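Local coordinates for putative sugar binding protein (Geobacillus stearothermophilus, PDB 6GQ0) that binds beta-D-galactose between the two lobes of a periplasmic-binding-protein fold and probably serves in carbohydrate uptake, at residues A[155-160]-A[215-220]; A[203-208]-A[233-238]; A[32-37]-A[62-67]; A[195-200]-A[224-229]; A[39-44]-A[67-72]. All coordinates share one frame; numbering follows the deposited sequence.

Contact 1 (A[155-160]-A[215-220]); sequences TVAIIT and NAFYGT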
# COMPACT_ATOMS: atom_id res chain seq x y z
N THR A 155 -3.01 1.71 -24.18
CA THR A 155 -3.33 0.29 -24.14
C THR A 155 -2.62 -0.24 -22.89
O THR A 155 -1.40 -0.43 -22.91
CB THR A 155 -2.87 -0.42 -25.42
OG1 THR A 155 -3.50 0.18 -26.55
CG2 THR A 155 -3.21 -1.90 -25.40
N VAL A 156 -3.39 -0.45 -21.82
CA VAL A 156 -2.85 -0.57 -20.47
C VAL A 156 -2.80 -2.03 -20.03
O VAL A 156 -3.76 -2.78 -20.20
CB VAL A 156 -3.72 0.25 -19.48
CG1 VAL A 156 -3.23 0.04 -18.05
CG2 VAL A 156 -3.71 1.72 -19.88
N ALA A 157 -1.70 -2.39 -19.39
CA ALA A 157 -1.64 -3.60 -18.58
C ALA A 157 -1.46 -3.20 -17.12
O ALA A 157 -0.71 -2.27 -16.80
CB ALA A 157 -0.50 -4.51 -19.01
N ILE A 158 -2.15 -3.91 -16.23
CA ILE A 158 -2.11 -3.64 -14.80
C ILE A 158 -1.34 -4.76 -14.11
O ILE A 158 -1.66 -5.94 -14.29
CB ILE A 158 -3.52 -3.52 -14.20
CG1 ILE A 158 -4.31 -2.41 -14.91
CG2 ILE A 158 -3.42 -3.29 -12.68
CD1 ILE A 158 -5.68 -2.10 -14.29
N ILE A 159 -0.35 -4.40 -13.31
CA ILE A 159 0.32 -5.35 -12.42
C ILE A 159 -0.13 -5.03 -11.00
O ILE A 159 0.02 -3.90 -10.54
CB ILE A 159 1.85 -5.26 -12.53
CG1 ILE A 159 2.30 -5.41 -13.99
CG2 ILE A 159 2.49 -6.32 -11.64
CD1 ILE A 159 1.95 -6.72 -14.57
N THR A 160 -0.68 -6.02 -10.31
CA THR A 160 -1.14 -5.83 -8.95
C THR A 160 -0.46 -6.84 -8.04
O THR A 160 -0.07 -7.93 -8.47
CB THR A 160 -2.67 -5.93 -8.86
OG1 THR A 160 -3.10 -5.45 -7.57
CG2 THR A 160 -3.16 -7.35 -9.08
N ASN A 215 1.22 -0.12 -24.37
CA ASN A 215 2.09 1.04 -24.25
C ASN A 215 1.96 1.71 -22.89
O ASN A 215 2.44 2.84 -22.70
CB ASN A 215 1.79 2.05 -25.37
CG ASN A 215 0.31 2.44 -25.46
OD1 ASN A 215 -0.40 2.49 -24.46
ND2 ASN A 215 -0.15 2.74 -26.67
N ALA A 216 1.36 1.04 -21.92
CA ALA A 216 1.12 1.66 -20.62
C ALA A 216 1.04 0.57 -19.57
O ALA A 216 0.31 -0.41 -19.76
CB ALA A 216 -0.16 2.50 -20.65
N PHE A 217 1.79 0.73 -18.48
CA PHE A 217 1.70 -0.14 -17.32
C PHE A 217 1.28 0.64 -16.07
O PHE A 217 1.75 1.76 -15.82
CB PHE A 217 3.00 -0.85 -17.03
CG PHE A 217 3.36 -1.90 -18.04
CD1 PHE A 217 4.00 -1.56 -19.22
CD2 PHE A 217 3.07 -3.24 -17.80
CE1 PHE A 217 4.37 -2.55 -20.17
CE2 PHE A 217 3.44 -4.23 -18.74
CZ PHE A 217 4.08 -3.87 -19.92
N TYR A 218 0.39 0.03 -15.29
CA TYR A 218 -0.03 0.52 -13.99
C TYR A 218 0.31 -0.55 -12.96
O TYR A 218 -0.19 -1.67 -13.06
CB TYR A 218 -1.52 0.83 -14.01
CG TYR A 218 -2.14 1.14 -12.67
CD1 TYR A 218 -1.56 2.06 -11.82
CD2 TYR A 218 -3.31 0.51 -12.27
CE1 TYR A 218 -2.14 2.36 -10.57
CE2 TYR A 218 -3.91 0.81 -11.05
CZ TYR A 218 -3.31 1.73 -10.21
OH TYR A 218 -3.90 2.03 -9.00
N GLY A 219 1.18 -0.21 -12.01
CA GLY A 219 1.50 -1.10 -10.89
C GLY A 219 0.90 -0.57 -9.60
O GLY A 219 0.93 0.64 -9.36
N THR A 220 0.36 -1.46 -8.77
CA THR A 220 -0.34 -1.06 -7.54
C THR A 220 0.41 -1.40 -6.25
O THR A 220 -0.07 -1.05 -5.17
CB THR A 220 -1.75 -1.66 -7.46
OG1 THR A 220 -1.71 -3.09 -7.32
CG2 THR A 220 -2.59 -1.29 -8.66
O HOH W 1 -3.22 3.06 -27.46
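V156 to I159 pair in parallel register with A216 to G219, two neighbouring strands in one lobe of a periplasmic-binding-protein fold. The centre is tight and buried. A157 N gives a hydrogen bond to A216 O (2.8 Å), A157 O receives Y218 N, and I159 N reaches Y218 O at 2.7 Å. Side chains alternate between the faces. On one, V156 CG2 meets A216 CB, and I158 CG2 lies 3.8 Å from Y218 CD2, the two side chains running side by side; the Y218 ring stacks on F175 and its OH bonds to R171 O. On the other, A157 CB touches F217 CE2 obliquely, while I159 CG1 comes to the edge of that ring, under the cover of helices 197-210 and 224-234. The looser side is the start of the pair, where N215 is partly exposed. With CG set between its backbone N and carbonyl carbon (chi1 53°), N215 turns OD1 back to take T155 N at 2.7 Å in an almost straight bond, and a water joins N215 ND2 to T155 OG1. At the far end, close to galactose-binding R171 and H167, Q168 OE1 accepts from T220 OG1, which lies 2.8 Å from T160 OG1.

Contact 2 (A[203-208]-A[233-238]); sequences KAYTIL and EQFHRE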
# COMPACT_ATOMS: atom_id res chain seq x y z
N LYS A 203 5.71 -11.20 -15.18
CA LYS A 203 4.41 -10.89 -15.77
C LYS A 203 4.54 -9.88 -16.92
O LYS A 203 3.83 -9.98 -17.92
CB LYS A 203 3.46 -10.36 -14.68
CG LYS A 203 3.12 -11.42 -13.64
CD LYS A 203 2.45 -12.63 -14.30
CE LYS A 203 2.43 -13.84 -13.38
NZ LYS A 203 1.40 -13.72 -12.31
N ALA A 204 5.44 -8.91 -16.79
CA ALA A 204 5.70 -8.00 -17.90
C ALA A 204 6.22 -8.74 -19.14
O ALA A 204 5.86 -8.39 -20.27
CB ALA A 204 6.69 -6.92 -17.48
N TYR A 205 7.08 -9.76 -18.95
CA TYR A 205 7.52 -10.54 -20.11
C TYR A 205 6.34 -11.23 -20.77
O TYR A 205 6.19 -11.19 -22.00
CB TYR A 205 8.59 -11.58 -19.70
CG TYR A 205 10.02 -11.06 -19.71
CD1 TYR A 205 10.76 -11.00 -20.90
CD2 TYR A 205 10.64 -10.64 -18.54
CE1 TYR A 205 12.08 -10.51 -20.92
CE2 TYR A 205 11.95 -10.16 -18.54
CZ TYR A 205 12.66 -10.10 -19.73
OH TYR A 205 13.95 -9.61 -19.71
N THR A 206 5.46 -11.83 -19.96
CA THR A 206 4.29 -12.53 -20.47
C THR A 206 3.35 -11.58 -21.20
O THR A 206 2.87 -11.89 -22.30
CB THR A 206 3.56 -13.21 -19.31
OG1 THR A 206 4.45 -14.11 -18.64
CG2 THR A 206 2.32 -13.97 -19.80
N ILE A 207 3.08 -10.42 -20.60
CA ILE A 207 2.13 -9.48 -21.17
C ILE A 207 2.64 -8.93 -22.50
O ILE A 207 1.90 -8.83 -23.48
CB ILE A 207 1.84 -8.34 -20.17
CG1 ILE A 207 1.04 -8.87 -18.98
CG2 ILE A 207 1.12 -7.17 -20.86
CD1 ILE A 207 0.97 -7.90 -17.78
N LEU A 208 3.91 -8.50 -22.53
CA LEU A 208 4.44 -7.87 -23.73
C LEU A 208 4.49 -8.86 -24.89
O LEU A 208 4.29 -8.46 -26.04
CB LEU A 208 5.83 -7.29 -23.46
CG LEU A 208 5.77 -6.05 -22.57
CD1 LEU A 208 7.15 -5.55 -22.20
CD2 LEU A 208 4.98 -4.96 -23.26
N GLU A 233 12.84 -1.63 -20.49
CA GLU A 233 14.17 -1.23 -20.96
C GLU A 233 14.86 -2.36 -21.72
O GLU A 233 15.58 -2.11 -22.69
CB GLU A 233 15.02 -0.76 -19.79
CG GLU A 233 14.71 0.66 -19.34
CD GLU A 233 15.67 1.17 -18.28
OE1 GLU A 233 15.47 2.31 -17.81
OE2 GLU A 233 16.61 0.44 -17.91
N GLN A 234 14.65 -3.61 -21.30
CA GLN A 234 15.27 -4.74 -21.99
C GLN A 234 14.81 -4.83 -23.43
O GLN A 234 15.59 -5.15 -24.34
CB GLN A 234 14.97 -6.05 -21.24
CG GLN A 234 15.74 -7.27 -21.80
CD GLN A 234 17.22 -7.25 -21.45
OE1 GLN A 234 17.59 -7.37 -20.28
NE2 GLN A 234 18.08 -7.11 -22.46
N PHE A 235 13.54 -4.54 -23.68
CA PHE A 235 13.01 -4.57 -25.03
C PHE A 235 13.12 -3.22 -25.74
O PHE A 235 12.58 -3.07 -26.84
CB PHE A 235 11.57 -5.07 -25.02
CG PHE A 235 11.45 -6.54 -24.73
CD1 PHE A 235 12.04 -7.47 -25.57
CD2 PHE A 235 10.75 -6.99 -23.63
CE1 PHE A 235 11.93 -8.83 -25.30
CE2 PHE A 235 10.63 -8.34 -23.36
CZ PHE A 235 11.22 -9.26 -24.19
N HIS A 236 13.81 -2.25 -25.14
CA HIS A 236 13.98 -0.93 -25.75
C HIS A 236 12.63 -0.27 -26.05
O HIS A 236 12.43 0.33 -27.11
CB HIS A 236 14.86 -1.00 -27.00
CG HIS A 236 16.31 -1.24 -26.69
ND1 HIS A 236 16.77 -2.44 -26.18
CD2 HIS A 236 17.39 -0.43 -26.80
CE1 HIS A 236 18.07 -2.36 -25.99
NE2 HIS A 236 18.47 -1.15 -26.36
N ARG A 237 11.69 -0.38 -25.11
CA ARG A 237 10.36 0.18 -25.29
C ARG A 237 10.11 1.41 -24.44
O ARG A 237 8.99 1.93 -24.44
CB ARG A 237 9.28 -0.87 -25.00
CG ARG A 237 9.23 -2.00 -26.01
CD ARG A 237 8.32 -3.13 -25.54
NE ARG A 237 6.90 -2.80 -25.60
CZ ARG A 237 6.12 -3.06 -26.65
NH1 ARG A 237 6.63 -3.65 -27.74
NH2 ARG A 237 4.83 -2.73 -26.61
N GLU A 238 11.13 1.91 -23.73
CA GLU A 238 10.88 2.97 -22.76
C GLU A 238 10.33 4.23 -23.42
O GLU A 238 9.44 4.89 -22.87
CB GLU A 238 12.15 3.27 -21.95
CG GLU A 238 13.36 3.64 -22.76
CD GLU A 238 14.31 2.47 -22.96
OE1 GLU A 238 13.88 1.43 -23.50
OE2 GLU A 238 15.49 2.58 -22.55
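Chi1 of -87° in Y205 and -72° in F235 sets each CG anti to its own carbonyl carbon and brings the two rings together at the surface. They join helix 197-210 to the C-terminal end of helix 224-234, where a Schellman motif with H236 at C-prime, at positive phi, stops the helix: H236 N bonds to E233 O and R237 N to V232 O. The ring planes stand at 70° with centroids 5.4 Å apart, an oblique pair in which Y205 CE1 touches F235 CE2 at 3.6 Å. Y205 OH reaches past this ring to the aliphatic part of Q234, 3.6 Å from its CG. L208, the buried member, gives one methyl to F235 and the other to R237. CD1 approaches F235 CD2 at 4.1 Å, the two side chains running in opposing directions alongside one another. The R237 chain, bent at chi3, brings its guanidinium beside L208; its NH2 is bonded to the carbonyl oxygens of P212 and V214, which anchors the group. The contact is van der Waals packing, ending with L208 CD2 lying 3.7 Å from R237 NE.

Contact 3 (A[32-37]-A[62-67]); sequences HFVLVP and DLEYIG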
# COMPACT_ATOMS: atom_id res chain seq x y z
N HIS A 32 0.95 -0.39 26.50
CA HIS A 32 1.72 -1.27 25.66
C HIS A 32 0.94 -1.59 24.40
O HIS A 32 -0.04 -2.28 24.45
CB HIS A 32 2.04 -2.56 26.41
CG HIS A 32 2.79 -3.56 25.61
ND1 HIS A 32 2.97 -4.86 26.02
CD2 HIS A 32 3.40 -3.47 24.41
CE1 HIS A 32 3.66 -5.52 25.11
NE2 HIS A 32 3.92 -4.69 24.12
N PHE A 33 1.39 -1.07 23.28
CA PHE A 33 0.74 -1.28 22.00
C PHE A 33 1.62 -2.11 21.08
O PHE A 33 2.79 -2.05 21.16
CB PHE A 33 0.50 0.07 21.32
CG PHE A 33 -0.40 1.00 22.08
CD1 PHE A 33 -1.32 0.54 22.97
CD2 PHE A 33 -0.33 2.33 21.86
CE1 PHE A 33 -2.13 1.41 23.64
CE2 PHE A 33 -1.14 3.21 22.53
CZ PHE A 33 -2.04 2.74 23.43
N VAL A 34 1.02 -2.89 20.20
CA VAL A 34 1.75 -3.67 19.21
C VAL A 34 1.40 -3.15 17.82
O VAL A 34 0.22 -2.97 17.50
CB VAL A 34 1.42 -5.17 19.31
CG1 VAL A 34 2.25 -5.98 18.30
CG2 VAL A 34 1.65 -5.68 20.73
N LEU A 35 2.43 -2.90 17.01
CA LEU A 35 2.27 -2.56 15.60
C LEU A 35 2.90 -3.68 14.78
O LEU A 35 4.08 -3.99 14.94
CB LEU A 35 2.91 -1.21 15.28
CG LEU A 35 2.49 -0.54 13.96
CD1 LEU A 35 2.83 0.93 13.96
CD2 LEU A 35 3.12 -1.19 12.76
N VAL A 36 2.11 -4.28 13.90
CA VAL A 36 2.53 -5.42 13.09
C VAL A 36 2.65 -4.94 11.64
O VAL A 36 1.63 -4.71 10.97
CB VAL A 36 1.55 -6.60 13.20
CG1 VAL A 36 2.02 -7.76 12.36
CG2 VAL A 36 1.41 -7.03 14.65
N PRO A 37 3.87 -4.76 11.13
CA PRO A 37 4.04 -4.39 9.72
C PRO A 37 3.88 -5.61 8.82
O PRO A 37 4.01 -6.76 9.25
CB PRO A 37 5.46 -3.85 9.67
CG PRO A 37 6.18 -4.65 10.70
CD PRO A 37 5.17 -4.90 11.82
N ASP A 62 4.72 2.39 25.50
CA ASP A 62 5.57 1.29 25.07
C ASP A 62 5.03 0.76 23.75
O ASP A 62 3.90 0.25 23.70
CB ASP A 62 5.60 0.18 26.11
CG ASP A 62 6.66 0.40 27.17
OD1 ASP A 62 7.77 0.84 26.82
OD2 ASP A 62 6.36 0.15 28.36
N LEU A 63 5.81 0.89 22.69
CA LEU A 63 5.43 0.40 21.37
C LEU A 63 6.33 -0.76 20.99
O LEU A 63 7.55 -0.61 20.92
CB LEU A 63 5.54 1.50 20.32
CG LEU A 63 5.26 0.95 18.93
CD1 LEU A 63 3.77 0.60 18.78
CD2 LEU A 63 5.72 1.92 17.87
N GLU A 64 5.72 -1.91 20.74
CA GLU A 64 6.45 -3.09 20.30
C GLU A 64 6.17 -3.30 18.81
O GLU A 64 5.02 -3.51 18.41
CB GLU A 64 6.06 -4.30 21.13
CG GLU A 64 6.49 -5.61 20.57
CD GLU A 64 5.96 -6.79 21.36
OE1 GLU A 64 6.39 -7.93 21.09
OE2 GLU A 64 5.12 -6.57 22.28
N TYR A 65 7.22 -3.23 18.00
CA TYR A 65 7.11 -3.29 16.55
C TYR A 65 7.62 -4.66 16.10
O TYR A 65 8.83 -4.90 16.10
CB TYR A 65 7.90 -2.14 15.94
CG TYR A 65 7.98 -2.10 14.43
CD1 TYR A 65 6.96 -1.54 13.67
CD2 TYR A 65 9.10 -2.59 13.77
CE1 TYR A 65 7.04 -1.50 12.28
CE2 TYR A 65 9.19 -2.54 12.40
CZ TYR A 65 8.17 -2.00 11.66
OH TYR A 65 8.28 -1.97 10.29
N ILE A 66 6.70 -5.55 15.73
CA ILE A 66 7.03 -6.94 15.39
C ILE A 66 6.16 -7.40 14.23
O ILE A 66 4.96 -7.10 14.18
CB ILE A 66 6.85 -7.88 16.60
CG1 ILE A 66 7.73 -7.47 17.79
CG2 ILE A 66 7.17 -9.32 16.21
CD1 ILE A 66 9.23 -7.56 17.54
N GLY A 67 6.75 -8.15 13.31
CA GLY A 67 6.01 -8.80 12.24
C GLY A 67 6.87 -9.79 11.46
O GLY A 67 7.96 -10.17 11.89
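H32 to L35 pair with D62 to Y65 as parallel strands, the two strands of a right-handed beta-alpha-beta unit crossing over through helix 43-59. Backbone bonds come first: F33 N to D62 O (2.9 Å), E64 N to F33 O, L35 N to E64 O, and I66 N to L35 O (3.1 Å). Among polar side chains, H32, its CG anti to the backbone N (chi1 178°), swings its ring over the neighbouring strand, where NE2 gives a somewhat bent hydrogen bond to the anti lone pair of E64 OE2 at 2.9 Å; ring and carboxylate are nearly coplanar, 16° apart. On the opposite face the contacts are apolar. L63 CD1 sits 4.0 Å from L35 CB, and L35 CD2 meets Y65 CD1 obliquely. P37 lies on the Y65 ring, its CD over one face in a CH-pi contact 4.2 Å from the centroid, while CG is 3.4 Å from Y65 OH. Without the Y65 ring, as with an alanine here, P37 would probably lose its partner and a gap would open beside galactose-binding W45. The chemistry implies a division of labour: a His-carboxylate bond at the partly exposed margin, and carbon packing at the strand ends that reaches W45 and so probably helps to place it.

Contact 4 (A[195-200]-A[224-229]); sequences ITRVQA and DAIGVA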
# COMPACT_ATOMS: atom_id res chain seq x y z
N ILE A 195 3.78 -9.17 -4.88
CA ILE A 195 4.67 -8.13 -4.36
C ILE A 195 6.15 -8.49 -4.34
O ILE A 195 6.89 -8.11 -3.42
CB ILE A 195 4.20 -7.66 -2.96
CG1 ILE A 195 4.30 -8.76 -1.90
CG2 ILE A 195 2.78 -7.16 -3.05
CD1 ILE A 195 3.81 -8.30 -0.51
N THR A 196 6.63 -9.16 -5.38
CA THR A 196 8.06 -9.32 -5.59
C THR A 196 8.46 -8.69 -6.92
O THR A 196 7.70 -8.75 -7.89
CB THR A 196 8.50 -10.79 -5.55
OG1 THR A 196 8.14 -11.43 -6.79
CG2 THR A 196 7.84 -11.52 -4.39
N ARG A 197 9.64 -8.06 -6.94
CA ARG A 197 10.15 -7.40 -8.13
C ARG A 197 10.32 -8.39 -9.29
O ARG A 197 10.03 -8.06 -10.45
CB ARG A 197 11.49 -6.73 -7.80
CG ARG A 197 12.08 -5.86 -8.89
CD ARG A 197 13.50 -5.44 -8.52
NE ARG A 197 14.39 -6.59 -8.38
CZ ARG A 197 14.94 -7.24 -9.40
NH1 ARG A 197 14.69 -6.85 -10.64
NH2 ARG A 197 15.74 -8.28 -9.19
N VAL A 198 10.76 -9.60 -8.97
CA VAL A 198 11.04 -10.60 -10.00
C VAL A 198 9.75 -11.08 -10.67
O VAL A 198 9.72 -11.32 -11.88
CB VAL A 198 11.83 -11.76 -9.38
CG1 VAL A 198 11.66 -13.03 -10.18
CG2 VAL A 198 13.29 -11.37 -9.29
N GLN A 199 8.68 -11.24 -9.89
CA GLN A 199 7.44 -11.71 -10.51
C GLN A 199 6.74 -10.61 -11.29
O GLN A 199 6.03 -10.91 -12.26
CB GLN A 199 6.51 -12.30 -9.46
CG GLN A 199 6.93 -13.68 -9.04
CD GLN A 199 6.08 -14.23 -7.93
OE1 GLN A 199 6.46 -14.19 -6.76
NE2 GLN A 199 4.90 -14.74 -8.29
N ALA A 200 6.89 -9.35 -10.88
CA ALA A 200 6.42 -8.25 -11.72
C ALA A 200 7.12 -8.26 -13.07
O ALA A 200 6.50 -8.04 -14.11
CB ALA A 200 6.64 -6.91 -11.02
N ASP A 224 6.12 -3.09 -8.35
CA ASP A 224 5.55 -3.50 -9.64
C ASP A 224 6.13 -2.69 -10.79
O ASP A 224 6.58 -3.25 -11.79
CB ASP A 224 4.03 -3.38 -9.61
CG ASP A 224 3.39 -4.38 -8.67
OD1 ASP A 224 3.98 -5.47 -8.47
OD2 ASP A 224 2.30 -4.09 -8.15
N ALA A 225 6.10 -1.35 -10.68
CA ALA A 225 6.64 -0.52 -11.75
C ALA A 225 8.13 -0.77 -11.95
O ALA A 225 8.62 -0.71 -13.09
CB ALA A 225 6.38 0.96 -11.46
N ILE A 226 8.85 -1.04 -10.86
CA ILE A 226 10.29 -1.31 -10.95
C ILE A 226 10.55 -2.57 -11.76
O ILE A 226 11.45 -2.60 -12.61
CB ILE A 226 10.89 -1.42 -9.54
CG1 ILE A 226 10.94 -0.04 -8.86
CG2 ILE A 226 12.28 -2.06 -9.60
CD1 ILE A 226 11.26 -0.14 -7.38
N GLY A 227 9.81 -3.64 -11.47
CA GLY A 227 9.96 -4.86 -12.25
C GLY A 227 9.58 -4.65 -13.70
O GLY A 227 10.27 -5.12 -14.61
N VAL A 228 8.47 -3.94 -13.93
CA VAL A 228 8.07 -3.60 -15.29
C VAL A 228 9.14 -2.75 -15.98
O VAL A 228 9.48 -3.00 -17.15
CB VAL A 228 6.70 -2.88 -15.28
CG1 VAL A 228 6.44 -2.21 -16.64
CG2 VAL A 228 5.59 -3.86 -14.93
N ALA A 229 9.70 -1.76 -15.27
CA ALA A 229 10.67 -0.86 -15.89
C ALA A 229 11.86 -1.63 -16.46
O ALA A 229 12.31 -1.34 -17.58
CB ALA A 229 11.14 0.18 -14.88
O HOH W 2 6.17 -6.35 -7.15
O HOH W 3 13.70 -4.19 -11.78
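R197 and G227 bring the first turn of helix 197-210 and the early part of helix 224-234 to a CA-CA distance of 4.8 Å, with R197 O at 3.7 Å from G227 CA. Glycine makes this closeness possible, since a CB there would collide with R197 O and with the methyl of A200. A200 CB fills the adjoining place, 3.7 Å from D224 O and 4.1 Å from G227 CA. Beside it R197, CG anti to the backbone N (chi1 -173°), lays its CG and CD across the I226 side chain at about a right angle, CD being 3.8 Å from I226 CG2. The bend at chi3 then carries the guanidinium round to a water that accepts from NH1 and donates to I226 O. A second water donates to D224 OD1 at 2.7 Å and more weakly to T196 O. The carboxylate is held further by S193 OG on OD1 and S221 OG on OD2. T196 is the N-cap of its helix, its OG1 accepting from Q199 N. The two helices pack on one face of the parallel strands of this lobe, as in the alpha/beta lobes of periplasmic binding proteins; galactose-binding A222 lies just before the second helix.

Contact 5 (A[39-44]-A[67-72]); sequences ELDNDY and GPRQAN
E39 reaches across to the loop before helix 73-85 with CG anti to its backbone N (chi1 -167°) and the chain extended, so that its carboxylate stands alongside the backbone of A71. OE2 accepts A71 N at 3.2 Å in a nearly straight bond, on the anti side and 25° out of the carboxylate plane. OE1 points to its own segment and is met nearly along its C-O axis by N42 ND2 at 2.8 Å. The Q70 amide crosses the carboxylate obliquely, planes 47° apart, too badly angled to bond. Backbone to backbone, L40 N gives a hydrogen bond to P68 O at 2.8 Å, and the L40 side chain is turned onto G67. R69 NH1, at the guanidinium edge, lies 4.2 Å from D41 CB, while D41 OD1 salt-bridges R46. Replacing E39 by alanine is likely to leave A71 N and N42 ND2 without the carboxylate they share, and the N42 amide less restrained. N42 binds beta-D-galactose and is also the N-cap of helix 43-59, its OD1 taking Y44 N at 3.0 Å. The arrangement probably braces the sugar site from the second shell, through two loops at the C-terminal ends of parallel strands, the usual place for ligands in this fold.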
# COMPACT_ATOMS: atom_id res chain seq x y z
N GLU A 39 6.00 -6.33 6.69
CA GLU A 39 7.35 -6.83 6.47
C GLU A 39 8.30 -5.97 7.28
O GLU A 39 8.28 -4.74 7.15
CB GLU A 39 7.70 -6.77 4.97
CG GLU A 39 8.95 -7.53 4.55
CD GLU A 39 9.13 -7.54 3.05
OE1 GLU A 39 9.30 -6.44 2.45
OE2 GLU A 39 9.08 -8.63 2.45
N LEU A 40 9.12 -6.60 8.13
CA LEU A 40 9.96 -5.84 9.05
C LEU A 40 10.97 -4.99 8.31
O LEU A 40 11.05 -3.77 8.52
CB LEU A 40 10.72 -6.77 10.00
CG LEU A 40 10.07 -7.04 11.34
CD1 LEU A 40 9.83 -5.78 12.11
CD2 LEU A 40 8.80 -7.55 10.94
N ASP A 41 11.76 -5.63 7.47
CA ASP A 41 12.83 -4.97 6.73
C ASP A 41 12.25 -4.55 5.39
O ASP A 41 12.28 -5.29 4.40
CB ASP A 41 14.03 -5.89 6.58
CG ASP A 41 15.24 -5.14 6.07
OD1 ASP A 41 15.47 -4.02 6.58
OD2 ASP A 41 15.93 -5.66 5.17
N ASN A 42 11.70 -3.34 5.37
CA ASN A 42 11.11 -2.76 4.18
C ASN A 42 11.16 -1.26 4.38
O ASN A 42 10.72 -0.77 5.43
CB ASN A 42 9.67 -3.26 3.99
CG ASN A 42 9.05 -2.83 2.67
OD1 ASN A 42 8.99 -1.64 2.35
ND2 ASN A 42 8.58 -3.80 1.90
N ASP A 43 11.74 -0.54 3.42
CA ASP A 43 11.87 0.91 3.54
C ASP A 43 10.56 1.56 3.98
O ASP A 43 10.55 2.47 4.82
CB ASP A 43 12.31 1.52 2.21
CG ASP A 43 13.77 1.27 1.90
OD1 ASP A 43 14.42 0.48 2.62
OD2 ASP A 43 14.27 1.89 0.93
N TYR A 44 9.43 1.13 3.39
CA TYR A 44 8.15 1.76 3.67
C TYR A 44 7.75 1.56 5.13
O TYR A 44 7.37 2.51 5.82
CB TYR A 44 7.09 1.19 2.73
CG TYR A 44 5.66 1.70 2.91
CD1 TYR A 44 5.20 2.82 2.22
CD2 TYR A 44 4.77 1.03 3.75
CE1 TYR A 44 3.90 3.26 2.37
CE2 TYR A 44 3.46 1.46 3.90
CZ TYR A 44 3.04 2.57 3.21
OH TYR A 44 1.75 2.99 3.35
N GLY A 67 6.75 -8.15 13.31
CA GLY A 67 6.01 -8.80 12.24
C GLY A 67 6.87 -9.79 11.46
O GLY A 67 7.96 -10.17 11.89
N PRO A 68 6.42 -10.19 10.28
CA PRO A 68 7.23 -11.11 9.46
C PRO A 68 8.43 -10.38 8.86
O PRO A 68 8.29 -9.29 8.30
CB PRO A 68 6.25 -11.58 8.38
CG PRO A 68 4.88 -11.24 8.91
CD PRO A 68 5.07 -10.00 9.73
N ARG A 69 9.59 -11.01 8.93
CA ARG A 69 10.76 -10.41 8.35
C ARG A 69 10.58 -10.34 6.84
O ARG A 69 11.04 -9.43 6.23
CB ARG A 69 12.02 -11.14 8.76
CG ARG A 69 13.25 -10.46 8.20
CD ARG A 69 14.55 -10.98 8.79
NE ARG A 69 15.34 -11.66 7.78
CZ ARG A 69 15.79 -11.12 6.66
NH1 ARG A 69 15.54 -9.85 6.38
NH2 ARG A 69 16.51 -11.85 5.82
N GLN A 70 9.90 -11.32 6.27
CA GLN A 70 9.56 -11.34 4.86
C GLN A 70 8.06 -11.54 4.82
O GLN A 70 7.54 -12.39 5.49
CB GLN A 70 10.27 -12.45 4.08
CG GLN A 70 11.79 -12.43 4.09
CD GLN A 70 12.40 -11.06 3.79
OE1 GLN A 70 13.27 -10.61 4.52
NE2 GLN A 70 11.98 -10.43 2.70
N ALA A 71 7.37 -10.77 4.02
CA ALA A 71 5.91 -10.80 4.00
C ALA A 71 5.39 -12.22 3.82
O ALA A 71 5.75 -12.92 2.86
CB ALA A 71 5.37 -9.90 2.88
N ASN A 72 4.56 -12.65 4.76
CA ASN A 72 4.00 -14.00 4.75
C ASN A 72 2.71 -13.94 5.56
O ASN A 72 2.74 -13.56 6.73
CB ASN A 72 4.98 -15.00 5.36
CG ASN A 72 4.40 -16.39 5.47
OD1 ASN A 72 3.68 -16.71 6.42
ND2 ASN A 72 4.72 -17.24 4.50

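Overall arrangement
Contacts 3 and 5 lie in one lobe and contacts 1, 2 and 4 in the other; the centres of contacts 1 and 3 are about 35 Å apart, on opposite sides of the chain's centre. Contacts 1 and 3 are both parallel strand pairs, the first almost wholly buried, the second partly exposed at an outermost strand. Contacts 2 and 4 hold the same two helices, by aromatic and aliphatic groups at the surface end and by glycine, alanine and waters at the buried end; both press on contact 1, through L208 on F217 and V228 on I159. Contact 5, at the surface, continues contact 3 through G67, replacing strand pairing with loop hydrogen bonds, and its A71 touches I195 of contact 4.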